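Side-chain contacts in DUF2018 family protein (Campylobacter jejuni subsp. jejuni, PDB 4NPX), which is of unknown function but forms an all-helical dimer belonging to the DUF2018 family: residues E96-Q99 and N100-Y103; K85-I88 and L89-D93. All blocks are in the same frame, centred on the assembly; numbering follows the deposited sequence.

Interaction 1. Residues E96-Q99 and N100-Y103; sequences EERQ and NDIY
Tyr103 and Gln99 meet one turn apart on helix 92-111, joined by backbone, ring and water. Gln99 O accepts the Tyr103 backbone N at 2.9 Å, and the same oxygen lies over one face of the tyrosine ring, offset toward its rim, 3.2 Å from CD2. With CG anti to its own carbonyl carbon (chi1 -60°), the ring is laid back along the preceding turn, so that Gln99 CB comes within 4.1 Å of CE2. The two polar ends do not touch; a water in the plane of the ring joins them, 2.8 Å from Tyr103 OH and donating a weak bond to Gln99 OE1. Gln99 is long enough for this because its chain runs extended beyond CG, and NE2 makes a weak hydrogen bond to the carbonyl of Glu61 of the second subunit.

Gln99-Tyr103 is an i to i+4 contact of an alpha-helix, Arg98-Asp101 an i to i+3 one, and helix 92-111 turns the former to the dimer interface: Ile68 of the second subunit packs on Arg98, Gln99 and Ile102, where the branched aliphatic chain of Ile102 suits burial.

Beside this face the helix carries charge. Arg98 bends forward at chi2 and chi3, toward Asp101; the two side chains cross at about a right angle, and Asp101 CB stands over the centre of the guanidinium face. NH1 is 3.2 Å from Asp101 OD2, an oxygen well out of the guanidinium plane, so the salt bridge is electrostatic, with no N-H directed at it. Glu97 OE2 approaches Asp101 OD1 to 4.2 Å with the carboxylate planes 82° apart, a like-charge proximity that Arg98 probably eases.

Interaction 2. Residues K85-I88 and L89-D93; sequences KNFI and LENGD
Asn91 ND2 donates to Phe87 O at 2.8 Å, a nearly straight bond (165°) that arrives in the carbonyl plane on a lone pair and lies close to the plane of the asparagine amide. Backbone bonds surround it. Leu89 N reaches Lys85 O at 2.9 Å in a regular helical link, whereas Glu90 N divides itself between Asn86 O at 3.0 Å and, weakly, Phe87 O, and Asn91 N bonds weakly to Ile88 O at 3.3 Å.

The amide that grips the carbonyl also lies flat over the Phe87 ring, the planes 18° apart and ND2 above the ring centre, 3.5 Å from CD2. Asn91 CB adds a CH-pi contact, 4.2 Å from the ring centroid. Phe87 has CG anti to the backbone N (chi1 177°), which sets the ring beside the residue's own carbonyl, where the amide can cover it; Phe94 and Ile95 of helix 92-111 also pack on the ring. Nearer the solvent, Leu89 CD1 rests against Asn86 OD1 at 3.6 Å.

Although Asn91 is the N-cap residue of helix 92-111, its amide makes no capping bond: one N-H serves Phe87 O in plane, leaving the flat face to the ring.

Overall arrangement
Interaction 2 precedes interaction 1 along the chain, their centres about 14 Å apart. Interaction 1 lies wholly within helix 92-111 and is partly buried, with regular turns; interaction 2 is a surface contact at the junction from helix 81-90 into that same helix. Their chemistry follows: the first combines a water-linked polar pair on the dimer side with an Arg-Asp charge pair at the edge of that interface, while the second relies on a side-chain amide bonded to the backbone and stacked on an aromatic ring. Both touch the second subunit. In 96-103 it is met by packing and one weak hydrogen bond, whereas in 85-93 Lys85 makes a salt bridge to its Asp66 and Ile88 packs on its Ala69.

Interaction 1. Residues E96-Q99 and N100-Y103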
loop_
_atom_site.group_PDB
_atom_site.type_symbol
_atom_site.label_atom_id
_atom_site.label_comp_id
_atom_site.label_asym_id
_atom_site.label_seq_id
_atom_site.Cartn_x
_atom_site.Cartn_y
_atom_site.Cartn_z
ATOM N N GLU A 96 -12.309 -7.218 -4.103
ATOM C CA GLU A 96 -13.165 -6.568 -3.078
ATOM C C GLU A 96 -13.062 -7.251 -1.756
ATOM O O GLU A 96 -12.920 -6.611 -0.690
ATOM C CB GLU A 96 -14.581 -6.556 -3.579
ATOM C CG GLU A 96 -15.546 -5.922 -2.616
ATOM C CD GLU A 96 -16.956 -5.887 -3.159
ATOM O OE1 GLU A 96 -17.146 -6.176 -4.378
ATOM O OE2 GLU A 96 -17.848 -5.578 -2.333
ATOM N N GLU A 97 -13.046 -8.576 -1.809
ATOM C CA GLU A 97 -12.896 -9.393 -0.573
ATOM C C GLU A 97 -11.534 -9.153 0.109
ATOM O O GLU A 97 -11.475 -8.940 1.343
ATOM C CB GLU A 97 -13.130 -10.866 -0.904
ATOM C CG GLU A 97 -12.829 -11.848 0.234
ATOM C CD GLU A 97 -13.847 -11.868 1.348
ATOM O OE1 GLU A 97 -14.972 -11.358 1.112
ATOM O OE2 GLU A 97 -13.515 -12.440 2.450
ATOM N N ARG A 98 -10.456 -9.249 -0.653
ATOM C CA ARG A 98 -9.144 -9.020 -0.085
ATOM C C ARG A 98 -8.968 -7.548 0.358
ATOM O O ARG A 98 -8.175 -7.244 1.290
ATOM C CB ARG A 98 -8.101 -9.406 -1.089
ATOM C CG ARG A 98 -7.893 -10.891 -1.306
ATOM C CD ARG A 98 -7.475 -11.665 -0.071
ATOM N NE ARG A 98 -6.340 -11.103 0.657
ATOM C CZ ARG A 98 -5.954 -11.519 1.852
ATOM N NH1 ARG A 98 -6.524 -12.618 2.421
ATOM N NH2 ARG A 98 -4.931 -10.905 2.440
ATOM N N GLN A 99 -9.674 -6.607 -0.285
ATOM C CA GLN A 99 -9.462 -5.220 0.081
ATOM C C GLN A 99 -9.942 -5.089 1.552
ATOM O O GLN A 99 -9.325 -4.370 2.330
ATOM C CB GLN A 99 -10.143 -4.233 -0.815
ATOM C CG GLN A 99 -9.474 -3.955 -2.134
ATOM C CD GLN A 99 -10.320 -3.190 -3.061
ATOM O OE1 GLN A 99 -11.533 -3.411 -3.173
ATOM N NE2 GLN A 99 -9.697 -2.297 -3.804
ATOM N N ASN A 100 -11.090 -5.666 1.867
ATOM C CA ASN A 100 -11.591 -5.637 3.253
ATOM C C ASN A 100 -10.653 -6.252 4.246
ATOM O O ASN A 100 -10.478 -5.699 5.329
ATOM C CB ASN A 100 -12.944 -6.243 3.366
ATOM C CG ASN A 100 -13.984 -5.396 2.617
ATOM O OD1 ASN A 100 -13.961 -4.122 2.640
ATOM N ND2 ASN A 100 -14.835 -6.064 1.888
ATOM N N ASP A 101 -10.018 -7.354 3.892
ATOM C CA ASP A 101 -9.088 -7.980 4.781
ATOM C C ASP A 101 -7.890 -7.051 5.040
ATOM O O ASP A 101 -7.401 -6.996 6.174
ATOM C CB ASP A 101 -8.550 -9.252 4.149
ATOM C CG ASP A 101 -9.603 -10.309 3.876
ATOM O OD1 ASP A 101 -10.587 -10.400 4.595
ATOM O OD2 ASP A 101 -9.347 -11.165 2.999
ATOM N N ILE A 102 -7.439 -6.319 4.023
ATOM C CA ILE A 102 -6.336 -5.386 4.107
ATOM C C ILE A 102 -6.722 -4.180 4.994
ATOM O O ILE A 102 -5.948 -3.791 5.879
ATOM C CB ILE A 102 -5.827 -4.967 2.762
ATOM C CG1 ILE A 102 -5.046 -6.125 2.079
ATOM C CG2 ILE A 102 -4.851 -3.803 2.914
ATOM C CD1 ILE A 102 -4.622 -5.630 0.712
ATOM N N TYR A 103 -7.910 -3.638 4.802
ATOM C CA TYR A 103 -8.415 -2.580 5.682
ATOM C C TYR A 103 -8.332 -3.041 7.143
ATOM O O TYR A 103 -7.832 -2.310 7.993
ATOM C CB TYR A 103 -9.863 -2.148 5.354
ATOM C CG TYR A 103 -10.043 -1.610 3.951
ATOM C CD1 TYR A 103 -9.152 -0.695 3.398
ATOM C CD2 TYR A 103 -11.150 -1.930 3.223
ATOM C CE1 TYR A 103 -9.288 -0.240 2.089
ATOM C CE2 TYR A 103 -11.310 -1.455 1.904
ATOM C CZ TYR A 103 -10.370 -0.598 1.346
ATOM O OH TYR A 103 -10.551 -0.094 0.023
HETATM O O HOH W 1 -12.714 -1.416 -1.201
#

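Interaction 2. Residues K85-I88 and L89-D93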
loop_
_atom_site.group_PDB
_atom_site.type_symbol
_atom_site.label_atom_id
_atom_site.label_comp_id
_atom_site.label_asym_id
_atom_site.label_seq_id
_atom_site.Cartn_x
_atom_site.Cartn_y
_atom_site.Cartn_z
ATOM N N LYS A 85 -2.891 -4.757 -13.708
ATOM C CA LYS A 85 -4.189 -4.041 -13.921
ATOM C C LYS A 85 -5.255 -4.931 -14.588
ATOM O O LYS A 85 -6.442 -4.929 -14.194
ATOM C CB LYS A 85 -4.017 -2.792 -14.726
ATOM C CG LYS A 85 -3.227 -1.719 -13.965
ATOM C CD LYS A 85 -4.062 -1.174 -12.793
ATOM C CE LYS A 85 -3.529 0.099 -12.122
ATOM N NZ LYS A 85 -4.270 0.362 -10.840
ATOM N N ASN A 86 -4.846 -5.751 -15.530
ATOM C CA ASN A 86 -5.815 -6.623 -16.104
ATOM C C ASN A 86 -6.294 -7.678 -15.136
ATOM O O ASN A 86 -7.497 -8.026 -15.177
ATOM C CB ASN A 86 -5.342 -7.119 -17.427
ATOM C CG ASN A 86 -5.401 -5.989 -18.510
ATOM O OD1 ASN A 86 -6.211 -5.031 -18.435
ATOM N ND2 ASN A 86 -4.530 -6.083 -19.478
ATOM N N PHE A 87 -5.395 -8.141 -14.243
ATOM C CA PHE A 87 -5.822 -9.107 -13.237
ATOM C C PHE A 87 -6.959 -8.447 -12.454
ATOM O O PHE A 87 -8.033 -9.035 -12.170
ATOM C CB PHE A 87 -4.708 -9.579 -12.269
ATOM C CG PHE A 87 -5.209 -10.534 -11.181
ATOM C CD1 PHE A 87 -5.792 -10.059 -9.986
ATOM C CD2 PHE A 87 -5.141 -11.916 -11.383
ATOM C CE1 PHE A 87 -6.339 -10.918 -9.049
ATOM C CE2 PHE A 87 -5.623 -12.782 -10.410
ATOM C CZ PHE A 87 -6.211 -12.296 -9.254
ATOM N N ILE A 88 -6.726 -7.218 -12.076
ATOM C CA ILE A 88 -7.732 -6.467 -11.284
ATOM C C ILE A 88 -9.071 -6.365 -11.987
ATOM O O ILE A 88 -10.118 -6.619 -11.378
ATOM C CB ILE A 88 -7.176 -5.058 -10.971
ATOM C CG1 ILE A 88 -5.920 -5.131 -10.037
ATOM C CG2 ILE A 88 -8.237 -4.169 -10.335
ATOM C CD1 ILE A 88 -5.245 -3.757 -9.985
ATOM N N LEU A 89 -9.011 -6.017 -13.273
ATOM C CA LEU A 89 -10.215 -5.796 -14.086
ATOM C C LEU A 89 -11.008 -7.060 -14.343
ATOM O O LEU A 89 -12.200 -7.035 -14.592
ATOM C CB LEU A 89 -9.826 -5.103 -15.398
ATOM C CG LEU A 89 -9.242 -3.689 -15.290
ATOM C CD1 LEU A 89 -8.596 -3.173 -16.565
ATOM C CD2 LEU A 89 -10.355 -2.768 -14.847
ATOM N N GLU A 90 -10.340 -8.172 -14.256
ATOM C CA GLU A 90 -11.008 -9.461 -14.489
ATOM C C GLU A 90 -11.376 -10.243 -13.223
ATOM O O GLU A 90 -11.927 -11.305 -13.318
ATOM C CB GLU A 90 -10.047 -10.290 -15.324
ATOM C CG GLU A 90 -9.843 -9.629 -16.661
ATOM C CD GLU A 90 -8.732 -10.246 -17.460
ATOM O OE1 GLU A 90 -8.069 -11.087 -16.894
ATOM O OE2 GLU A 90 -8.536 -9.920 -18.679
ATOM N N ASN A 91 -10.974 -9.784 -12.049
ATOM C CA ASN A 91 -11.240 -10.506 -10.790
ATOM C C ASN A 91 -11.791 -9.589 -9.742
ATOM O O ASN A 91 -11.327 -9.550 -8.535
ATOM C CB ASN A 91 -9.928 -11.119 -10.339
ATOM C CG ASN A 91 -9.427 -12.181 -11.286
ATOM O OD1 ASN A 91 -9.852 -13.321 -11.190
ATOM N ND2 ASN A 91 -8.516 -11.825 -12.198
ATOM N N GLY A 92 -12.869 -8.915 -10.115
ATOM C CA GLY A 92 -13.412 -7.896 -9.168
ATOM C C GLY A 92 -13.881 -8.398 -7.783
ATOM O O GLY A 92 -13.582 -7.803 -6.763
ATOM N N ASP A 93 -14.612 -9.513 -7.739
ATOM C CA ASP A 93 -15.023 -10.084 -6.451
ATOM C C ASP A 93 -13.848 -10.470 -5.580
ATOM O O ASP A 93 -13.863 -10.231 -4.376
ATOM C CB ASP A 93 -15.866 -11.357 -6.652
ATOM C CG ASP A 93 -17.168 -11.093 -7.364
ATOM O OD1 ASP A 93 -17.422 -9.964 -7.845
ATOM O OD2 ASP A 93 -17.970 -12.040 -7.424
#